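Long-range contacts in phytase (Citrobacter braakii, PDB 3ZHC), which belongs to the histidine phosphatase superfamily, branch 2, and pairs a central mixed beta sheet flanked by helices with a largely helical region: residues P102-V107 / P315-F320; M28-V33 / K91-N96; S184-E189 / K208-E213. The protein carries 2 engineered substitutions. All blocks are in the same frame, centred on the assembly; numbering follows the deposited sequence.

How the contacts relate
Contacts 1 and 2 build one end of the central mixed sheet, their centres about 12 Å apart. Strand 318-323 is shared: it pairs with strand 105-109 in contact 1 and with strand 28-38, which carries one side of contact 2. Contacts 1 and 2 meet directly, since Ser317 O lies 2.7 Å from Val33 N and Leu93 packs against Ser317. Contact 3 lies across the centre of the chain among helices, its centre about 47 Å from that of contact 1 and 50 Å from that of contact 2. In sequence it is nested inside the long loop that contact 1 closes. Lys208 of contact 3 holds a formic acid molecule, probably from the crystallisation liquor.

Contact 1 of 3, residues P102-V107 / P315-F320; sequences PGQVAV and PVSLLF
Val107 and Phe320 lie side by side on one face of a parallel strand pair and point the same way. CG1 of Val107 comes to the edge of the Phe320 ring, near its plane, and is 4.0 Å from CD2. Phe320 has CG anti to the backbone N (chi1 180°), and the end of its ring leads away from strand 105-107. Val105 and Leu318 share this face, and their side chains touch more loosely. On the other face Ala106 CB touches two branches, Leu319 CD1 at 4.1 Å and Val316 CG1 at 4.2 Å. Before the strand, Gln104 starts out away from its partner. Its chain then bends at chi2 (-77°) and brings the amide back over Ser317. Ser317 OG is 2.9 Å from Gln104 NE2, but the angle is too poor for a hydrogen bond.

The backbones hold the two strands in parallel register, Val105 with Leu318, Ala106 with Leu319 and Val107 with Phe320. Gln104 O accepts from Leu318 N at 3.0 Å and takes a second, weak bond from Ser317 N. Ala106 is bonded through both its polar backbone atoms: its N gives to Leu318 O at 3.1 Å and its O takes from Phe320 N at 3.0 Å. Beside Gly103 a water lies 2.7 Å from both Gly103 O and Pro315 O and bridges them.

This pairing belongs to the parallel part of the central sheet of the histidine phosphatase fold. Strand 318-323 lies between strand 105-109 and strand 28-38. Helix 113-126 packs on the face of Val105, Val107 and Leu318, and its Phe122 stacks on Phe320. On the other face, Leu319 meets Met295 and Ala299 of helix 282-301.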
loop_
_atom_site.group_PDB
_atom_site.type_symbol
_atom_site.label_atom_id
_atom_site.label_comp_id
_atom_site.label_asym_id
_atom_site.label_seq_id
_atom_site.Cartn_x
_atom_site.Cartn_y
_atom_site.Cartn_z
ATOM N N PRO B 102 11.571 37.855 -19.366
ATOM C CA PRO B 102 12.952 37.445 -19.052
ATOM C C PRO B 102 13.163 37.232 -17.545
ATOM O O PRO B 102 12.605 37.983 -16.721
ATOM C CB PRO B 102 13.790 38.619 -19.555
ATOM C CG PRO B 102 12.895 39.328 -20.557
ATOM C CD PRO B 102 11.529 39.167 -20.054
ATOM N N GLY B 103 13.946 36.211 -17.197
ATOM C CA GLY B 103 14.192 35.866 -15.801
ATOM C C GLY B 103 13.027 35.230 -15.046
ATOM O O GLY B 103 13.085 35.137 -13.814
ATOM N N GLN B 104 11.978 34.792 -15.759
ATOM C CA GLN B 104 10.814 34.116 -15.124
ATOM C C GLN B 104 10.932 32.591 -15.124
ATOM O O GLN B 104 10.492 31.937 -14.172
ATOM C CB GLN B 104 9.501 34.505 -15.809
ATOM C CG GLN B 104 9.029 35.928 -15.534
ATOM C CD GLN B 104 8.396 36.076 -14.148
ATOM O OE1 GLN B 104 7.165 36.025 -14.014
ATOM N NE2 GLN B 104 9.238 36.244 -13.103
ATOM N N VAL B 105 11.511 32.038 -16.193
ATOM C CA VAL B 105 11.653 30.601 -16.349
ATOM C C VAL B 105 13.108 30.257 -16.609
ATOM O O VAL B 105 13.758 30.889 -17.427
ATOM C CB VAL B 105 10.754 30.049 -17.495
ATOM C CG1 VAL B 105 10.931 28.531 -17.654
ATOM C CG2 VAL B 105 9.290 30.373 -17.235
ATOM N N ALA B 106 13.601 29.253 -15.882
ATOM C CA ALA B 106 14.940 28.710 -16.060
ATOM C C ALA B 106 14.852 27.174 -16.012
ATOM O O ALA B 106 14.043 26.622 -15.269
ATOM C CB ALA B 106 15.872 29.227 -15.008
ATOM N N VAL B 107 15.676 26.502 -16.812
ATOM C CA VAL B 107 15.717 25.030 -16.847
ATOM C C VAL B 107 17.150 24.523 -16.676
ATOM O O VAL B 107 18.067 25.037 -17.305
ATOM C CB VAL B 107 15.103 24.474 -18.146
ATOM C CG1 VAL B 107 15.291 22.930 -18.242
ATOM C CG2 VAL B 107 13.640 24.841 -18.224
ATOM N N PRO B 315 16.141 34.976 -8.151
ATOM C CA PRO B 315 15.010 34.063 -8.254
ATOM C C PRO B 315 14.343 34.047 -9.641
ATOM O O PRO B 315 14.564 34.933 -10.468
ATOM C CB PRO B 315 14.032 34.623 -7.225
ATOM C CG PRO B 315 14.240 36.092 -7.310
ATOM C CD PRO B 315 15.738 36.250 -7.526
ATOM N N VAL B 316 13.541 33.014 -9.853
ATOM C CA VAL B 316 12.720 32.840 -11.043
ATOM C C VAL B 316 11.389 32.304 -10.563
ATOM O O VAL B 316 11.318 31.728 -9.468
ATOM C CB VAL B 316 13.371 31.877 -12.069
ATOM C CG1 VAL B 316 14.701 32.477 -12.624
ATOM C CG2 VAL B 316 13.605 30.498 -11.462
ATOM N N SER B 317 10.343 32.492 -11.361
ATOM C CA SER B 317 8.994 32.012 -10.996
ATOM C C SER B 317 8.873 30.497 -11.107
ATOM O O SER B 317 8.155 29.878 -10.328
ATOM C CB SER B 317 7.906 32.678 -11.868
ATOM O OG SER B 317 7.940 34.090 -11.744
ATOM N N LEU B 318 9.569 29.920 -12.089
ATOM C CA LEU B 318 9.591 28.482 -12.324
ATOM C C LEU B 318 11.002 28.040 -12.661
ATOM O O LEU B 318 11.553 28.472 -13.665
ATOM C CB LEU B 318 8.632 28.112 -13.469
ATOM C CG LEU B 318 8.592 26.654 -13.951
ATOM C CD1 LEU B 318 8.188 25.718 -12.819
ATOM C CD2 LEU B 318 7.653 26.517 -15.129
ATOM N N LEU B 319 11.578 27.194 -11.801
ATOM C CA LEU B 319 12.862 26.539 -12.037
ATOM C C LEU B 319 12.512 25.066 -12.242
ATOM O O LEU B 319 12.021 24.425 -11.319
ATOM C CB LEU B 319 13.816 26.728 -10.855
ATOM C CG LEU B 319 15.172 26.001 -10.883
ATOM C CD1 LEU B 319 16.053 26.488 -12.018
ATOM C CD2 LEU B 319 15.917 26.131 -9.533
ATOM N N PHE B 320 12.752 24.544 -13.448
ATOM C CA PHE B 320 12.475 23.135 -13.787
ATOM C C PHE B 320 13.802 22.418 -13.855
ATOM O O PHE B 320 14.693 22.846 -14.588
ATOM C CB PHE B 320 11.731 23.057 -15.115
ATOM C CG PHE B 320 11.400 21.650 -15.562
ATOM C CD1 PHE B 320 10.216 21.035 -15.151
ATOM C CD2 PHE B 320 12.283 20.935 -16.407
ATOM C CE1 PHE B 320 9.900 19.725 -15.565
ATOM C CE2 PHE B 320 11.971 19.615 -16.828
ATOM C CZ PHE B 320 10.783 19.018 -16.410
HETATM O O HOH W 1 13.721 36.999 -11.980
#

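Contact 2 of 3, residues M28-V33 / K91-N96; sequences MKLERV and KGLLNN
Leu93 packs on strand 28-33 just after a Schellman motif, in which Gly92, with positive phi, ends helix 71-90. The strand has a feature of its own: Glu31 and Arg32 both face Lys358 of the antiparallel neighbour, a classic beta bulge. The contact thus joins a helix end to the first strand of the central sheet.

The polar link is through water. One water gives to both Leu30 O and Lys91 O, at 2.7 Å each. A second gives to Lys91 O and accepts from Leu30 N at 3.2 Å. Two waters therefore tie both polar backbone atoms of Leu30 to one carbonyl at the helix end.

Apolar packing carries most of the contact. Leu30 and Leu93 cross obliquely, with Leu30 CD2 4.0 Å from Leu93 CB. Lys91 adds only its CB, against the same Leu30 methyl, while its chain bends at chi2 and its amine end leads away. Phe88 and Trp87 of helix 71-90 extend this apolar patch, Phe88 touching Val33 and Leu93, and Trp87 touching Leu30. The branches of Leu93 divide the work. With CG anti to the backbone N (chi1 -176°), CD1 reaches the bulge backbone, 3.3 Å from Glu31 O. CD2 meets Val33 CG2 at 3.5 Å, the two side chains crossing at about a right angle.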
loop_
_atom_site.group_PDB
_atom_site.type_symbol
_atom_site.label_atom_id
_atom_site.label_comp_id
_atom_site.label_asym_id
_atom_site.label_seq_id
_atom_site.Cartn_x
_atom_site.Cartn_y
_atom_site.Cartn_z
ATOM N N MET B 28 -4.427 33.418 -1.002
ATOM C CA MET B 28 -3.098 32.786 -1.193
ATOM C C MET B 28 -2.635 32.999 -2.615
ATOM O O MET B 28 -3.334 32.615 -3.539
ATOM C CB MET B 28 -3.173 31.285 -0.891
ATOM C CG MET B 28 -3.410 30.953 0.583
ATOM S SD MET B 28 -1.942 31.167 1.626
ATOM C CE MET B 28 -1.001 29.749 1.184
ATOM N N LYS B 29 -1.450 33.611 -2.780
ATOM C CA LYS B 29 -0.866 33.906 -4.081
ATOM C C LYS B 29 0.408 33.067 -4.319
ATOM O O LYS B 29 1.310 33.045 -3.470
ATOM C CB LYS B 29 -0.508 35.394 -4.170
ATOM C CG LYS B 29 -0.038 35.854 -5.575
ATOM C CD LYS B 29 0.787 37.139 -5.532
ATOM C CE LYS B 29 1.433 37.416 -6.902
ATOM N NZ LYS B 29 2.436 38.520 -6.856
ATOM N N LEU B 30 0.469 32.397 -5.479
ATOM C CA LEU B 30 1.635 31.596 -5.885
ATOM C C LEU B 30 2.710 32.519 -6.413
ATOM O O LEU B 30 2.480 33.235 -7.385
ATOM C CB LEU B 30 1.247 30.575 -6.967
ATOM C CG LEU B 30 2.276 29.516 -7.384
ATOM C CD1 LEU B 30 2.621 28.622 -6.222
ATOM C CD2 LEU B 30 1.735 28.689 -8.528
ATOM N N GLU B 31 3.889 32.504 -5.776
ATOM C CA GLU B 31 5.007 33.401 -6.157
ATOM C C GLU B 31 6.186 32.713 -6.852
ATOM O O GLU B 31 6.802 33.317 -7.721
ATOM C CB GLU B 31 5.496 34.190 -4.924
ATOM C CG GLU B 31 4.571 35.391 -4.560
ATOM C CD GLU B 31 5.192 36.347 -3.531
ATOM O OE1 GLU B 31 5.950 35.885 -2.626
ATOM O OE2 GLU B 31 4.910 37.572 -3.627
ATOM N N ARG B 32 6.496 31.466 -6.457
ATOM C CA ARG B 32 7.628 30.699 -7.023
ATOM C C ARG B 32 7.376 29.196 -7.022
ATOM O O ARG B 32 6.685 28.686 -6.147
ATOM C CB ARG B 32 8.913 30.940 -6.227
ATOM C CG ARG B 32 9.313 32.361 -6.052
ATOM C CD ARG B 32 10.599 32.459 -5.335
ATOM N NE ARG B 32 10.966 33.845 -5.044
ATOM C CZ ARG B 32 12.079 34.218 -4.401
ATOM N NH1 ARG B 32 12.967 33.307 -3.965
ATOM N NH2 ARG B 32 12.316 35.518 -4.186
ATOM N N VAL B 33 7.946 28.500 -8.012
ATOM C CA VAL B 33 7.874 27.038 -8.099
ATOM C C VAL B 33 9.231 26.443 -8.485
ATOM O O VAL B 33 9.947 26.987 -9.309
ATOM C CB VAL B 33 6.763 26.541 -9.103
ATOM C CG1 VAL B 33 6.758 24.988 -9.234
ATOM C CG2 VAL B 33 5.384 27.027 -8.679
ATOM N N LYS B 91 -3.154 30.574 -11.842
ATOM C CA LYS B 91 -2.789 31.047 -10.494
ATOM C C LYS B 91 -1.992 32.363 -10.522
ATOM O O LYS B 91 -1.654 32.882 -9.468
ATOM C CB LYS B 91 -1.975 29.975 -9.738
ATOM C CG LYS B 91 -2.633 28.588 -9.640
ATOM C CD LYS B 91 -3.934 28.605 -8.903
ATOM C CE LYS B 91 -4.562 27.225 -8.887
ATOM N NZ LYS B 91 -5.953 27.283 -8.396
ATOM N N GLY B 92 -1.695 32.890 -11.718
ATOM C CA GLY B 92 -0.954 34.152 -11.868
ATOM C C GLY B 92 0.570 34.090 -11.762
ATOM O O GLY B 92 1.217 35.137 -11.753
ATOM N N LEU B 93 1.151 32.877 -11.681
ATOM C CA LEU B 93 2.623 32.714 -11.588
ATOM C C LEU B 93 3.308 33.215 -12.852
ATOM O O LEU B 93 4.319 33.914 -12.780
ATOM C CB LEU B 93 2.993 31.248 -11.341
ATOM C CG LEU B 93 4.480 30.916 -11.136
ATOM C CD1 LEU B 93 4.968 31.508 -9.830
ATOM C CD2 LEU B 93 4.705 29.426 -11.160
ATOM N N LEU B 94 2.744 32.837 -14.001
ATOM C CA LEU B 94 3.182 33.294 -15.317
ATOM C C LEU B 94 2.042 34.114 -15.900
ATOM O O LEU B 94 0.875 33.716 -15.782
ATOM C CB LEU B 94 3.499 32.100 -16.226
ATOM C CG LEU B 94 4.547 31.096 -15.715
ATOM C CD1 LEU B 94 4.603 29.872 -16.610
ATOM C CD2 LEU B 94 5.920 31.744 -15.603
ATOM N N ASN B 95 2.361 35.257 -16.526
ATOM C CA ASN B 95 1.321 36.118 -17.155
ATOM C C ASN B 95 0.697 35.428 -18.369
ATOM O O ASN B 95 1.366 34.640 -19.040
ATOM C CB ASN B 95 1.882 37.508 -17.540
ATOM C CG ASN B 95 2.175 38.398 -16.305
ATOM O OD1 ASN B 95 2.690 37.927 -15.272
ATOM N ND2 ASN B 95 1.848 39.682 -16.417
ATOM N N ASN B 96 -0.588 35.716 -18.637
ATOM C CA ASN B 96 -1.317 35.095 -19.768
ATOM C C ASN B 96 -0.924 35.807 -21.074
ATOM O O ASN B 96 -1.676 36.630 -21.630
ATOM C CB ASN B 96 -2.852 35.091 -19.518
ATOM C CG ASN B 96 -3.609 34.029 -20.374
ATOM O OD1 ASN B 96 -3.041 33.407 -21.289
ATOM N ND2 ASN B 96 -4.896 33.830 -20.062
HETATM O O HOH W 2 0.421 34.452 -8.670
HETATM O O HOH W 3 -2.315 32.160 -6.950
#

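Contact 3 of 3, residues S184-E189 / K208-E213; sequences SFRTLE and KCTLPE. With FMT (formic acid), chain P.
The ring of Phe185 carries Pro212 on one face, with CG over its centre and 4.0 Å from the centroid. This is a CH-pi contact, 12° off the ring normal. The guanidinium of Arg186 is the second flat group. Thr210 CG2 lies over one of its faces, offset toward the rim and 3.5 Å from NH2. At its edge, in plane, are the Glu189 carboxylate and Pro212 CD. Bends at chi2 and chi3 (84°) turn the guanidinium toward Glu189, about one turn on in the same helix, which it meets side-on. NE gives to OE1 at 2.8 Å and NH2 to OE2 at 3.0 Å.

Each oxygen of Glu189 takes a second bond from across the contact. Lys208 NZ gives to OE1 at 2.7 Å, on the face of the carboxylate plane opposite to Arg186 NE. Arg186, Glu189 and Lys208 form a salt-bridge network. Leu211 N gives to OE2 at 2.9 Å in a nearly straight bond (171°), again from the face opposite to its arginine partner. Four bonds from three residues thus fix this buried carboxylate and its rotation. The two cationic side chains would probably favour its charged form. Leu211 N lies in the first turn of helix 211-214, just after Thr210 at the N-cap position, so this bond ties the helix start to helix 182-192. Lys208 NZ further gives to formic acid O2 at 2.6 Å, and Ser195 binds the same molecule.

Leu188 CD2 meets Leu211 CD1 at 3.8 Å, the side chains crossing at about a right angle. The Cys200-Cys209 disulfide links the residue after Lys208 to the preceding loop. Lys129 of the second subunit packs on Arg186 and Thr210. Behind helix 182-192, helices 231-247 and 260-280 pack on Phe185 and Leu188, and Trp232 meets the Phe185 ring edge-to-face.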
loop_
_atom_site.group_PDB
_atom_site.type_symbol
_atom_site.label_atom_id
_atom_site.label_comp_id
_atom_site.label_asym_id
_atom_site.label_seq_id
_atom_site.Cartn_x
_atom_site.Cartn_y
_atom_site.Cartn_z
ATOM N N SER B 184 5.341 -11.432 -5.291
ATOM C CA SER B 184 5.745 -10.501 -6.370
ATOM C C SER B 184 6.738 -11.174 -7.313
ATOM O O SER B 184 6.618 -11.049 -8.538
ATOM C CB SER B 184 6.350 -9.202 -5.811
ATOM O OG SER B 184 5.342 -8.363 -5.309
ATOM N N PHE B 185 7.715 -11.880 -6.736
ATOM C CA PHE B 185 8.679 -12.651 -7.522
ATOM C C PHE B 185 7.992 -13.769 -8.320
ATOM O O PHE B 185 8.399 -14.043 -9.440
ATOM C CB PHE B 185 9.804 -13.233 -6.651
ATOM C CG PHE B 185 10.866 -12.242 -6.287
ATOM C CD1 PHE B 185 11.812 -11.828 -7.243
ATOM C CD2 PHE B 185 10.947 -11.712 -4.987
ATOM C CE1 PHE B 185 12.815 -10.905 -6.906
ATOM C CE2 PHE B 185 11.947 -10.786 -4.648
ATOM C CZ PHE B 185 12.882 -10.385 -5.611
ATOM N N ARG B 186 6.959 -14.402 -7.740
ATOM C CA ARG B 186 6.162 -15.411 -8.472
ATOM C C ARG B 186 5.493 -14.793 -9.701
ATOM O O ARG B 186 5.444 -15.427 -10.765
ATOM C CB ARG B 186 5.067 -16.070 -7.584
ATOM C CG ARG B 186 5.547 -16.844 -6.331
ATOM C CD ARG B 186 6.538 -17.976 -6.660
ATOM N NE ARG B 186 7.894 -17.466 -6.784
ATOM C CZ ARG B 186 8.724 -17.203 -5.751
ATOM N NH1 ARG B 186 8.357 -17.407 -4.478
ATOM N NH2 ARG B 186 9.944 -16.727 -6.002
ATOM N N THR B 187 4.984 -13.564 -9.554
ATOM C CA THR B 187 4.324 -12.858 -10.674
ATOM C C THR B 187 5.342 -12.532 -11.774
ATOM O O THR B 187 5.073 -12.775 -12.960
ATOM C CB THR B 187 3.579 -11.581 -10.205
ATOM O OG1 THR B 187 2.639 -11.930 -9.184
ATOM C CG2 THR B 187 2.817 -10.915 -11.370
ATOM N N LEU B 188 6.501 -11.995 -11.385
ATOM C CA LEU B 188 7.578 -11.707 -12.360
ATOM C C LEU B 188 7.993 -12.995 -13.110
ATOM O O LEU B 188 8.111 -12.991 -14.329
ATOM C CB LEU B 188 8.796 -11.043 -11.694
ATOM C CG LEU B 188 10.019 -10.760 -12.594
ATOM C CD1 LEU B 188 9.605 -9.900 -13.802
ATOM C CD2 LEU B 188 11.106 -10.095 -11.813
ATOM N N GLU B 189 8.200 -14.070 -12.354
ATOM C CA GLU B 189 8.527 -15.405 -12.912
ATOM C C GLU B 189 7.477 -15.911 -13.906
ATOM O O GLU B 189 7.838 -16.447 -14.946
ATOM C CB GLU B 189 8.714 -16.402 -11.789
ATOM C CG GLU B 189 10.032 -16.183 -11.003
ATOM C CD GLU B 189 10.014 -16.792 -9.611
ATOM O OE1 GLU B 189 9.111 -17.615 -9.309
ATOM O OE2 GLU B 189 10.904 -16.446 -8.800
ATOM N N LYS B 208 9.183 -24.833 -7.054
ATOM C CA LYS B 208 9.518 -24.090 -8.282
ATOM C C LYS B 208 10.977 -23.721 -8.422
ATOM O O LYS B 208 11.697 -23.585 -7.428
ATOM C CB LYS B 208 8.730 -22.755 -8.314
ATOM C CG LYS B 208 7.513 -22.734 -9.192
ATOM C CD LYS B 208 7.729 -21.884 -10.431
ATOM C CE LYS B 208 7.629 -20.401 -10.071
ATOM N NZ LYS B 208 8.328 -19.583 -11.038
ATOM N N CYS B 209 11.401 -23.551 -9.673
ATOM C CA CYS B 209 12.640 -22.867 -9.976
ATOM C C CYS B 209 12.292 -21.372 -9.736
ATOM O O CYS B 209 11.324 -20.879 -10.304
ATOM C CB CYS B 209 13.076 -23.107 -11.409
ATOM S SG CYS B 209 14.606 -22.282 -11.860
ATOM N N THR B 210 13.062 -20.679 -8.894
ATOM C CA THR B 210 12.782 -19.254 -8.565
ATOM C C THR B 210 13.979 -18.333 -8.826
ATOM O O THR B 210 15.130 -18.772 -8.833
ATOM C CB THR B 210 12.308 -19.083 -7.097
ATOM O OG1 THR B 210 13.356 -19.453 -6.207
ATOM C CG2 THR B 210 11.062 -19.926 -6.818
ATOM N N LEU B 211 13.682 -17.053 -9.054
ATOM C CA LEU B 211 14.720 -16.034 -9.339
ATOM C C LEU B 211 15.649 -15.766 -8.160
ATOM O O LEU B 211 16.861 -15.708 -8.357
ATOM C CB LEU B 211 14.105 -14.694 -9.846
ATOM C CG LEU B 211 14.021 -14.533 -11.362
ATOM C CD1 LEU B 211 13.110 -13.371 -11.766
ATOM C CD2 LEU B 211 15.426 -14.345 -11.920
ATOM N N PRO B 212 15.086 -15.593 -6.936
ATOM C CA PRO B 212 15.963 -15.355 -5.787
ATOM C C PRO B 212 16.921 -16.533 -5.483
ATOM O O PRO B 212 18.045 -16.301 -5.103
ATOM C CB PRO B 212 14.970 -15.108 -4.628
ATOM C CG PRO B 212 13.704 -14.762 -5.282
ATOM C CD PRO B 212 13.670 -15.546 -6.533
ATOM N N GLU B 213 16.454 -17.768 -5.674
ATOM C CA GLU B 213 17.283 -18.969 -5.457
ATOM C C GLU B 213 18.336 -19.099 -6.574
ATOM O O GLU B 213 19.471 -19.459 -6.303
ATOM C CB GLU B 213 16.400 -20.240 -5.355
ATOM C CG GLU B 213 17.104 -21.497 -4.712
ATOM C CD GLU B 213 17.280 -21.424 -3.147
ATOM O OE1 GLU B 213 16.690 -20.529 -2.486
ATOM O OE2 GLU B 213 18.020 -22.290 -2.595
HETATM C C FMT P . 7.364 -19.455 -14.315
HETATM O O1 FMT P . 6.306 -19.275 -13.773
HETATM O O2 FMT P . 8.377 -19.632 -13.651
#